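Local coordinates for protein flavin-dependent thymidylate synthase (Helicobacter pylori, PDB 3AH5) that catalyses the reductive methylation of dUMP to dTMP, with methylenetetrahydrofolate as methyl donor and NAD(P)H and FADH2 as reductant, at residues 6-11 / 196-201; 55-60 / 192-197; 96-101 / 128-133. All coordinates share one frame; numbering follows the deposited sequence.

Contact 1 (6-11 / 196-201); sequences KHYTPL and GEHQYL. With SO4 (sulfate ion), chain I.
Y8 and H198 form an offset edge-to-face pair. The edge of the Y8 ring points at the face of H198, with centroids 5.0 Å apart and planes at 79°. Y8 CB already points at the 196-201 segment, and chi1 58°, with CG between the backbone N and the carbonyl carbon, sets where the ring stands. L11 meets the same imidazole over a face. Its CG is 3.9 Å from the H198 ring centroid, in a CH-pi contact. At the edge of the same ring, near its plane, T9 O stands 3.1 Å from H198 CE1.

The apolar part centres on the two methyl groups of L11. CD1 reaches the edge of the Y200 ring, 3.9 Å from Y200 CE2. CD2 packs on L201 CD2 at 3.8 Å. The helix 33-43 also covers L11, through K36 and I39.

The contact joins the end of strand 2-8, outermost in the antiparallel sheet within this chain, to the loop that follows helix 181-193. Near it the strand carries a classic beta bulge, in which K6 and H7 both face N58.

Water supplies the polar links between the segments. One molecule joins Y8 OH to E197 OE2. A second accepts from L11 N, donates to E197 OE2 at 2.8 Å and bonds H198 NE2 at 2.9 Å. It lies in the imidazole plane. H198 is held at both nitrogens, because ND1 bonds Y57 OH on the next strand. A sulfate, probably from the crystallisation liquor, accepts a bond from G196 N through O2 at 2.9 Å.

Contact 2 (55-60 / 192-197); sequences LYYNFE and DALPGE. With SO4 (sulfate ion), chain I.
The Y57 ring takes L194 CD1 over one face, in a CH-pi contact 4.3 Å from the ring centroid and 21° off the normal. This methyl, L194 CD1, is shifted toward the rim and comes to 4.0 Å from Y57 CD1. P195 CD reaches the same ring obliquely, at 4.5 Å from Y57 CE1. F59 is used differently. Both of its partners meet the ring at its edge, near its plane. L194 CD1 is 3.4 Å from F59 CZ, and A193 CB is 4.2 Å from F59 CE1.

One methyl of L194 therefore serves two rings, over the face of Y57 and at the edge of F59. The two aromatic residues alternate along the strand and lie on the same side of the sheet. Both have CG anti to the carbonyl carbon (chi1 -60° for Y57, -62° for F59), and this shared rotamer sets the rings next to each other, where L194 CD1 meets both. The contact across the segments is apolar. The hydroxyl of Y57 turns to H198.

L194 is the first residue to leave helical geometry after helix 181-193, so the contact lies where the chain turns out of that helix. The chain then passes the sulfate, with P195 CA 3.6 Å from its O4.

Strand 56-65 runs between strands 2-8 and 155-163 in the antiparallel sheet. C5 and I162, one from each neighbour, touch F59. Helix 164-174 adds to the packing: L167 touches both Y57 and L194, and A164, an FAD-binding residue, also lies against Y57.

Contact 3 (96-101 / 128-133); sequences ESFLPL and ALENLR
E130 reaches across to the backbone of F98. Its OE1 accepts from F98 N at 2.8 Å, with a nearly straight N-H...O angle of 171°. The donor stands above the carboxylate plane, 51° out of it. E130 has CG anti to the backbone N (chi1 179°) and bends at chi2, which turns the carboxylate toward the loop. S97 OG is near the other oxygen, at 3.1 Å from E130 OE2, but that bond is weak and its proton is not settled. The edge of the R133 guanidinium also meets the loop, with NE 3.3 Å from S97 CA.

F98 brings its ring onto the helix. L129 CD2 lies over one face, 3.6 Å from the ring centroid, in a CH-pi contact. On the opposite face E96 O stands above the ring centre. L99 packs a methyl on the aliphatic part of the glutamate: its CD2 is 3.4 Å from E130 CG.

An ST turn shapes the loop, in which S97 OG accepts from L99 N at 3.1 Å. Residues 96-101 belong to the loop between helices 85-88 and 103-109. They lie against helix 119-138, which carries E130, L129 and R133.

Farther out are the groups that position this first shell. R133, one helical turn on from E130, holds the carboxylate in a salt bridge, with NH2 3.2 Å from E130 OE2. R133 NH2 has a second salt bridge to E138, farther along the helix. Around the F98 ring, V126, R108 and A109 add to the packing, while E96 O takes a hydrogen bond from R108.

Contacts 1 and 2 form one region, with centres about 5 Å apart. They share G196 and E197 after helix 181-193 and use the neighbouring strands 2-8 and 56-65 of one sheet. H7 O with N58 N is a probable hydrogen bond between them. Both also touch the second subunit, so the C-terminal part of the chain is tied to the sheet beside a subunit interface. Contact 3 is separate: its centre is about 42 Å from that of contact 1 and 37 Å from that of contact 2, across the chain's centre. Along the chain it is nested inside the loops closed by both. It packs a loop on helix 119-138, well away from the central sheet.

Contact 1 (6-11 / 196-201)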
loop_
_atom_site.group_PDB
_atom_site.type_symbol
_atom_site.label_atom_id
_atom_site.label_comp_id
_atom_site.label_asym_id
_atom_site.label_seq_id
_atom_site.Cartn_x
_atom_site.Cartn_y
_atom_site.Cartn_z
ATOM N N LYS A 6 -14.223 -18.261 3.308
ATOM C CA LYS A 6 -13.498 -19.445 3.745
ATOM C C LYS A 6 -12.911 -19.332 5.144
ATOM O O LYS A 6 -12.815 -20.320 5.864
ATOM C CB LYS A 6 -12.400 -19.759 2.726
ATOM C CG LYS A 6 -12.959 -20.233 1.388
ATOM C CD LYS A 6 -12.087 -19.838 0.203
ATOM C CE LYS A 6 -10.716 -20.472 0.240
ATOM N NZ LYS A 6 -9.987 -20.225 -1.034
ATOM N N HIS A 7 -12.511 -18.127 5.530
ATOM C CA HIS A 7 -11.954 -17.924 6.858
ATOM C C HIS A 7 -12.040 -16.462 7.264
ATOM O O HIS A 7 -12.120 -15.569 6.415
ATOM C CB HIS A 7 -10.489 -18.370 6.897
ATOM C CG HIS A 7 -9.933 -18.495 8.284
ATOM N ND1 HIS A 7 -10.124 -19.613 9.067
ATOM C CD2 HIS A 7 -9.224 -17.625 9.043
ATOM C CE1 HIS A 7 -9.559 -19.426 10.247
ATOM N NE2 HIS A 7 -9.007 -18.226 10.259
ATOM N N TYR A 8 -12.042 -16.221 8.568
ATOM C CA TYR A 8 -12.078 -14.865 9.084
ATOM C C TYR A 8 -11.445 -14.798 10.462
ATOM O O TYR A 8 -11.448 -15.772 11.220
ATOM C CB TYR A 8 -13.505 -14.314 9.137
ATOM C CG TYR A 8 -14.476 -15.117 9.976
ATOM C CD1 TYR A 8 -15.203 -16.173 9.420
ATOM C CD2 TYR A 8 -14.685 -14.806 11.320
ATOM C CE1 TYR A 8 -16.114 -16.891 10.178
ATOM C CE2 TYR A 8 -15.589 -15.516 12.087
ATOM C CZ TYR A 8 -16.302 -16.555 11.511
ATOM O OH TYR A 8 -17.227 -17.242 12.262
ATOM N N THR A 9 -10.888 -13.633 10.763
ATOM C CA THR A 9 -10.232 -13.379 12.031
ATOM C C THR A 9 -11.269 -13.133 13.126
ATOM O O THR A 9 -12.217 -12.374 12.928
ATOM C CB THR A 9 -9.322 -12.141 11.920
ATOM O OG1 THR A 9 -8.431 -12.299 10.808
ATOM C CG2 THR A 9 -8.506 -11.961 13.191
ATOM N N PRO A 10 -11.106 -13.778 14.292
ATOM C CA PRO A 10 -12.057 -13.588 15.391
ATOM C C PRO A 10 -12.206 -12.109 15.761
ATOM O O PRO A 10 -11.223 -11.368 15.815
ATOM C CB PRO A 10 -11.444 -14.418 16.518
ATOM C CG PRO A 10 -10.801 -15.550 15.777
ATOM C CD PRO A 10 -10.122 -14.825 14.623
ATOM N N LEU A 11 -13.444 -11.695 16.016
ATOM C CA LEU A 11 -13.755 -10.311 16.363
ATOM C C LEU A 11 -12.915 -9.687 17.468
ATOM O O LEU A 11 -12.448 -8.559 17.324
ATOM C CB LEU A 11 -15.227 -10.180 16.756
ATOM C CG LEU A 11 -16.174 -9.376 15.859
ATOM C CD1 LEU A 11 -17.508 -9.227 16.585
ATOM C CD2 LEU A 11 -15.592 -8.000 15.533
ATOM N N GLY A 196 -22.356 -13.755 10.292
ATOM C CA GLY A 196 -23.338 -12.920 10.960
ATOM C C GLY A 196 -22.807 -12.037 12.078
ATOM O O GLY A 196 -23.188 -10.877 12.199
ATOM N N GLU A 197 -21.920 -12.576 12.902
ATOM C CA GLU A 197 -21.385 -11.810 14.016
ATOM C C GLU A 197 -20.667 -10.506 13.627
ATOM O O GLU A 197 -20.680 -9.547 14.400
ATOM C CB GLU A 197 -20.439 -12.689 14.841
ATOM C CG GLU A 197 -20.055 -12.087 16.190
ATOM C CD GLU A 197 -18.929 -12.838 16.890
ATOM O OE1 GLU A 197 -18.640 -12.510 18.065
ATOM O OE2 GLU A 197 -18.328 -13.746 16.269
ATOM N N HIS A 198 -20.062 -10.466 12.437
ATOM C CA HIS A 198 -19.304 -9.293 11.972
ATOM C C HIS A 198 -20.042 -8.276 11.101
ATOM O O HIS A 198 -19.602 -7.136 10.972
ATOM C CB HIS A 198 -18.063 -9.728 11.175
ATOM C CG HIS A 198 -17.099 -10.583 11.940
ATOM N ND1 HIS A 198 -15.741 -10.558 11.700
ATOM C CD2 HIS A 198 -17.291 -11.513 12.906
ATOM C CE1 HIS A 198 -15.140 -11.432 12.487
ATOM N NE2 HIS A 198 -16.059 -12.026 13.227
ATOM N N GLN A 199 -21.148 -8.681 10.494
ATOM C CA GLN A 199 -21.878 -7.798 9.600
ATOM C C GLN A 199 -22.208 -6.393 10.106
ATOM O O GLN A 199 -22.328 -5.462 9.307
ATOM C CB GLN A 199 -23.152 -8.496 9.116
ATOM C CG GLN A 199 -22.873 -9.753 8.292
ATOM C CD GLN A 199 -24.136 -10.405 7.748
ATOM O OE1 GLN A 199 -25.103 -10.623 8.480
ATOM N NE2 GLN A 199 -24.127 -10.730 6.460
ATOM N N TYR A 200 -22.337 -6.224 11.417
ATOM C CA TYR A 200 -22.671 -4.912 11.969
ATOM C C TYR A 200 -21.569 -3.880 11.719
ATOM O O TYR A 200 -21.789 -2.671 11.842
ATOM C CB TYR A 200 -22.944 -5.025 13.471
ATOM C CG TYR A 200 -21.707 -5.131 14.333
ATOM C CD1 TYR A 200 -21.298 -4.060 15.124
ATOM C CD2 TYR A 200 -20.976 -6.314 14.394
ATOM C CE1 TYR A 200 -20.195 -4.166 15.965
ATOM C CE2 TYR A 200 -19.870 -6.433 15.232
ATOM C CZ TYR A 200 -19.486 -5.358 16.015
ATOM O OH TYR A 200 -18.400 -5.481 16.855
ATOM N N LEU A 201 -20.386 -4.373 11.366
ATOM C CA LEU A 201 -19.233 -3.526 11.083
ATOM C C LEU A 201 -19.235 -3.072 9.627
ATOM O O LEU A 201 -18.427 -2.232 9.236
ATOM C CB LEU A 201 -17.950 -4.307 11.345
ATOM C CG LEU A 201 -17.095 -4.018 12.576
ATOM C CD1 LEU A 201 -17.938 -3.509 13.715
ATOM C CD2 LEU A 201 -16.354 -5.293 12.955
HETATM S S SO4 I . -22.727 -17.368 10.151
HETATM O O1 SO4 I . -23.371 -18.591 10.670
HETATM O O2 SO4 I . -23.714 -16.269 10.123
HETATM O O3 SO4 I . -22.227 -17.612 8.782
HETATM O O4 SO4 I . -21.596 -17.004 11.026
HETATM O O HOH W 1 -18.700 -15.574 14.367
HETATM O O HOH W 2 -15.683 -13.891 15.444
#

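Contact 2 (55-60 / 192-197)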
loop_
_atom_site.group_PDB
_atom_site.type_symbol
_atom_site.label_atom_id
_atom_site.label_comp_id
_atom_site.label_asym_id
_atom_site.label_seq_id
_atom_site.Cartn_x
_atom_site.Cartn_y
_atom_site.Cartn_z
ATOM N N LEU A 55 -8.620 -7.307 11.318
ATOM C CA LEU A 55 -9.621 -8.279 10.894
ATOM C C LEU A 55 -9.423 -8.614 9.416
ATOM O O LEU A 55 -9.453 -7.729 8.563
ATOM C CB LEU A 55 -11.027 -7.722 11.134
ATOM C CG LEU A 55 -11.385 -7.520 12.609
ATOM C CD1 LEU A 55 -12.713 -6.795 12.740
ATOM C CD2 LEU A 55 -11.426 -8.868 13.302
ATOM N N TYR A 56 -9.220 -9.899 9.127
ATOM C CA TYR A 56 -8.994 -10.372 7.765
ATOM C C TYR A 56 -10.111 -11.336 7.353
ATOM O O TYR A 56 -10.747 -11.960 8.205
ATOM C CB TYR A 56 -7.638 -11.077 7.701
ATOM C CG TYR A 56 -6.918 -10.995 6.368
ATOM C CD1 TYR A 56 -6.769 -9.775 5.703
ATOM C CD2 TYR A 56 -6.317 -12.127 5.811
ATOM C CE1 TYR A 56 -6.038 -9.681 4.529
ATOM C CE2 TYR A 56 -5.579 -12.044 4.638
ATOM C CZ TYR A 56 -5.438 -10.815 4.004
ATOM O OH TYR A 56 -4.646 -10.715 2.880
ATOM N N TYR A 57 -10.342 -11.453 6.048
ATOM C CA TYR A 57 -11.386 -12.321 5.524
ATOM C C TYR A 57 -10.905 -13.029 4.263
ATOM O O TYR A 57 -10.473 -12.385 3.305
ATOM C CB TYR A 57 -12.627 -11.485 5.202
ATOM C CG TYR A 57 -13.196 -10.752 6.400
ATOM C CD1 TYR A 57 -13.988 -11.417 7.339
ATOM C CD2 TYR A 57 -12.920 -9.394 6.607
ATOM C CE1 TYR A 57 -14.492 -10.750 8.456
ATOM C CE2 TYR A 57 -13.416 -8.719 7.720
ATOM C CZ TYR A 57 -14.201 -9.405 8.641
ATOM O OH TYR A 57 -14.688 -8.746 9.747
ATOM N N ASN A 58 -10.974 -14.357 4.264
ATOM C CA ASN A 58 -10.549 -15.138 3.108
ATOM C C ASN A 58 -11.795 -15.608 2.380
ATOM O O ASN A 58 -12.572 -16.410 2.910
ATOM C CB ASN A 58 -9.721 -16.341 3.552
ATOM C CG ASN A 58 -8.493 -15.941 4.349
ATOM O OD1 ASN A 58 -7.587 -15.277 3.834
ATOM N ND2 ASN A 58 -8.457 -16.343 5.621
ATOM N N PHE A 59 -11.987 -15.090 1.171
ATOM C CA PHE A 59 -13.147 -15.427 0.359
ATOM C C PHE A 59 -12.736 -16.220 -0.867
ATOM O O PHE A 59 -11.556 -16.322 -1.198
ATOM C CB PHE A 59 -13.834 -14.162 -0.172
ATOM C CG PHE A 59 -14.374 -13.242 0.883
ATOM C CD1 PHE A 59 -15.608 -13.488 1.480
ATOM C CD2 PHE A 59 -13.693 -12.076 1.210
ATOM C CE1 PHE A 59 -16.163 -12.575 2.383
ATOM C CE2 PHE A 59 -14.238 -11.165 2.111
ATOM C CZ PHE A 59 -15.479 -11.415 2.696
ATOM N N GLU A 60 -13.746 -16.753 -1.542
ATOM C CA GLU A 60 -13.584 -17.475 -2.796
ATOM C C GLU A 60 -14.675 -16.869 -3.669
ATOM O O GLU A 60 -15.795 -16.665 -3.207
ATOM C CB GLU A 60 -13.827 -18.974 -2.626
ATOM C CG GLU A 60 -13.899 -19.713 -3.956
ATOM C CD GLU A 60 -13.870 -21.224 -3.802
ATOM O OE1 GLU A 60 -12.840 -21.766 -3.333
ATOM O OE2 GLU A 60 -14.879 -21.871 -4.152
ATOM N N ASP A 192 -23.013 -10.610 2.360
ATOM C CA ASP A 192 -23.790 -11.782 2.754
ATOM C C ASP A 192 -22.941 -12.979 3.157
ATOM O O ASP A 192 -23.313 -13.722 4.057
ATOM C CB ASP A 192 -24.746 -12.211 1.634
ATOM C CG ASP A 192 -25.855 -11.199 1.384
ATOM O OD1 ASP A 192 -26.242 -10.461 2.328
ATOM O OD2 ASP A 192 -26.353 -11.156 0.238
ATOM N N ALA A 193 -21.809 -13.175 2.490
ATOM C CA ALA A 193 -20.937 -14.304 2.799
ATOM C C ALA A 193 -20.301 -14.118 4.173
ATOM O O ALA A 193 -19.907 -15.085 4.827
ATOM C CB ALA A 193 -19.854 -14.438 1.725
ATOM N N LEU A 194 -20.213 -12.865 4.599
ATOM C CA LEU A 194 -19.639 -12.499 5.885
ATOM C C LEU A 194 -20.346 -13.215 7.031
ATOM O O LEU A 194 -21.545 -13.481 6.967
ATOM C CB LEU A 194 -19.766 -10.982 6.075
ATOM C CG LEU A 194 -18.535 -10.087 6.238
ATOM C CD1 LEU A 194 -17.371 -10.589 5.405
ATOM C CD2 LEU A 194 -18.915 -8.667 5.834
ATOM N N PRO A 195 -19.610 -13.535 8.104
ATOM C CA PRO A 195 -20.207 -14.219 9.253
ATOM C C PRO A 195 -21.161 -13.270 9.975
ATOM O O PRO A 195 -20.821 -12.113 10.231
ATOM C CB PRO A 195 -18.989 -14.581 10.099
ATOM C CG PRO A 195 -18.071 -13.427 9.851
ATOM C CD PRO A 195 -18.185 -13.245 8.349
ATOM N N GLY A 196 -22.356 -13.755 10.292
ATOM C CA GLY A 196 -23.338 -12.920 10.960
ATOM C C GLY A 196 -22.807 -12.037 12.078
ATOM O O GLY A 196 -23.188 -10.877 12.199
ATOM N N GLU A 197 -21.920 -12.576 12.902
ATOM C CA GLU A 197 -21.385 -11.810 14.016
ATOM C C GLU A 197 -20.667 -10.506 13.627
ATOM O O GLU A 197 -20.680 -9.547 14.400
ATOM C CB GLU A 197 -20.439 -12.689 14.841
ATOM C CG GLU A 197 -20.055 -12.087 16.190
ATOM C CD GLU A 197 -18.929 -12.838 16.890
ATOM O OE1 GLU A 197 -18.640 -12.510 18.065
ATOM O OE2 GLU A 197 -18.328 -13.746 16.269
HETATM S S SO4 I . -22.727 -17.368 10.151
HETATM O O1 SO4 I . -23.371 -18.591 10.670
HETATM O O2 SO4 I . -23.714 -16.269 10.123
HETATM O O3 SO4 I . -22.227 -17.612 8.782
HETATM O O4 SO4 I . -21.596 -17.004 11.026
#

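Contact 3 (96-101 / 128-133)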
loop_
_atom_site.group_PDB
_atom_site.type_symbol
_atom_site.label_atom_id
_atom_site.label_comp_id
_atom_site.label_asym_id
_atom_site.label_seq_id
_atom_site.Cartn_x
_atom_site.Cartn_y
_atom_site.Cartn_z
ATOM N N GLU A 96 -17.759 -28.947 -27.284
ATOM C CA GLU A 96 -18.551 -28.884 -28.510
ATOM C C GLU A 96 -18.963 -27.466 -28.885
ATOM O O GLU A 96 -19.167 -26.608 -28.021
ATOM C CB GLU A 96 -19.804 -29.750 -28.366
ATOM C CG GLU A 96 -19.524 -31.157 -27.867
ATOM C CD GLU A 96 -18.696 -31.973 -28.840
ATOM O OE1 GLU A 96 -17.651 -31.472 -29.310
ATOM O OE2 GLU A 96 -19.086 -33.122 -29.130
ATOM N N SER A 97 -19.088 -27.235 -30.187
ATOM C CA SER A 97 -19.476 -25.934 -30.707
ATOM C C SER A 97 -20.707 -25.411 -29.978
ATOM O O SER A 97 -21.559 -26.190 -29.568
ATOM C CB SER A 97 -19.770 -26.039 -32.203
ATOM O OG SER A 97 -20.273 -24.815 -32.706
ATOM N N PHE A 98 -20.790 -24.094 -29.820
ATOM C CA PHE A 98 -21.925 -23.458 -29.151
ATOM C C PHE A 98 -22.912 -22.916 -30.195
ATOM O O PHE A 98 -23.845 -22.175 -29.876
ATOM C CB PHE A 98 -21.432 -22.317 -28.244
ATOM C CG PHE A 98 -20.644 -22.786 -27.050
ATOM C CD1 PHE A 98 -21.292 -23.289 -25.925
ATOM C CD2 PHE A 98 -19.251 -22.742 -27.055
ATOM C CE1 PHE A 98 -20.573 -23.740 -24.826
ATOM C CE2 PHE A 98 -18.516 -23.192 -25.954
ATOM C CZ PHE A 98 -19.179 -23.692 -24.839
ATOM N N LEU A 99 -22.693 -23.285 -31.450
ATOM C CA LEU A 99 -23.571 -22.852 -32.528
ATOM C C LEU A 99 -24.197 -24.074 -33.197
ATOM O O LEU A 99 -23.596 -25.152 -33.225
ATOM C CB LEU A 99 -22.787 -22.024 -33.555
ATOM C CG LEU A 99 -22.575 -20.530 -33.281
ATOM C CD1 LEU A 99 -23.890 -19.789 -33.395
ATOM C CD2 LEU A 99 -21.988 -20.336 -31.905
ATOM N N PRO A 100 -25.424 -23.930 -33.729
ATOM C CA PRO A 100 -26.248 -22.714 -33.740
ATOM C C PRO A 100 -26.676 -22.288 -32.340
ATOM O O PRO A 100 -26.632 -23.081 -31.395
ATOM C CB PRO A 100 -27.450 -23.113 -34.594
ATOM C CG PRO A 100 -26.887 -24.156 -35.504
ATOM C CD PRO A 100 -26.049 -24.977 -34.552
ATOM N N LEU A 101 -27.104 -21.035 -32.228
ATOM C CA LEU A 101 -27.547 -20.465 -30.961
ATOM C C LEU A 101 -28.911 -20.981 -30.515
ATOM O O LEU A 101 -29.876 -20.226 -30.473
ATOM C CB LEU A 101 -27.591 -18.937 -31.069
ATOM C CG LEU A 101 -26.521 -18.106 -30.352
ATOM C CD1 LEU A 101 -25.141 -18.724 -30.518
ATOM C CD2 LEU A 101 -26.546 -16.690 -30.909
ATOM N N ALA A 128 -18.604 -14.758 -29.535
ATOM C CA ALA A 128 -17.201 -14.524 -29.237
ATOM C C ALA A 128 -16.621 -15.776 -28.583
ATOM O O ALA A 128 -15.459 -16.117 -28.799
ATOM C CB ALA A 128 -17.054 -13.324 -28.316
ATOM N N LEU A 129 -17.435 -16.459 -27.783
ATOM C CA LEU A 129 -16.988 -17.675 -27.114
ATOM C C LEU A 129 -16.704 -18.758 -28.151
ATOM O O LEU A 129 -15.684 -19.447 -28.084
ATOM C CB LEU A 129 -18.052 -18.173 -26.134
ATOM C CG LEU A 129 -17.739 -19.514 -25.451
ATOM C CD1 LEU A 129 -16.513 -19.350 -24.551
ATOM C CD2 LEU A 129 -18.944 -19.986 -24.630
ATOM N N GLU A 130 -17.606 -18.894 -29.117
ATOM C CA GLU A 130 -17.456 -19.891 -30.164
ATOM C C GLU A 130 -16.194 -19.615 -30.959
ATOM O O GLU A 130 -15.366 -20.514 -31.143
ATOM C CB GLU A 130 -18.681 -19.891 -31.086
ATOM C CG GLU A 130 -18.618 -20.889 -32.247
ATOM C CD GLU A 130 -18.282 -22.306 -31.802
ATOM O OE1 GLU A 130 -18.574 -22.663 -30.643
ATOM O OE2 GLU A 130 -17.734 -23.071 -32.621
ATOM N N ASN A 131 -16.033 -18.380 -31.425
ATOM C CA ASN A 131 -14.839 -18.038 -32.191
ATOM C C ASN A 131 -13.577 -18.301 -31.370
ATOM O O ASN A 131 -12.548 -18.712 -31.912
ATOM C CB ASN A 131 -14.874 -16.575 -32.641
ATOM C CG ASN A 131 -15.804 -16.351 -33.814
ATOM O OD1 ASN A 131 -16.038 -17.261 -34.612
ATOM N ND2 ASN A 131 -16.320 -15.136 -33.943
ATOM N N LEU A 132 -13.656 -18.070 -30.064
ATOM C CA LEU A 132 -12.513 -18.312 -29.197
ATOM C C LEU A 132 -12.163 -19.795 -29.147
ATOM O O LEU A 132 -11.004 -20.155 -29.337
ATOM C CB LEU A 132 -12.786 -17.810 -27.777
ATOM C CG LEU A 132 -11.711 -18.084 -26.716
ATOM C CD1 LEU A 132 -10.393 -17.437 -27.113
ATOM C CD2 LEU A 132 -12.187 -17.543 -25.369
ATOM N N ARG A 133 -13.150 -20.660 -28.901
ATOM C CA ARG A 133 -12.844 -22.086 -28.832
ATOM C C ARG A 133 -12.507 -22.659 -30.211
ATOM O O ARG A 133 -11.997 -23.774 -30.323
ATOM C CB ARG A 133 -13.983 -22.887 -28.184
ATOM C CG ARG A 133 -15.107 -23.188 -29.109
ATOM C CD ARG A 133 -15.739 -24.526 -28.826
ATOM N NE ARG A 133 -16.343 -24.994 -30.065
ATOM C CZ ARG A 133 -15.662 -25.585 -31.040
ATOM N NH1 ARG A 133 -14.363 -25.798 -30.901
ATOM N NH2 ARG A 133 -16.262 -25.906 -32.173
#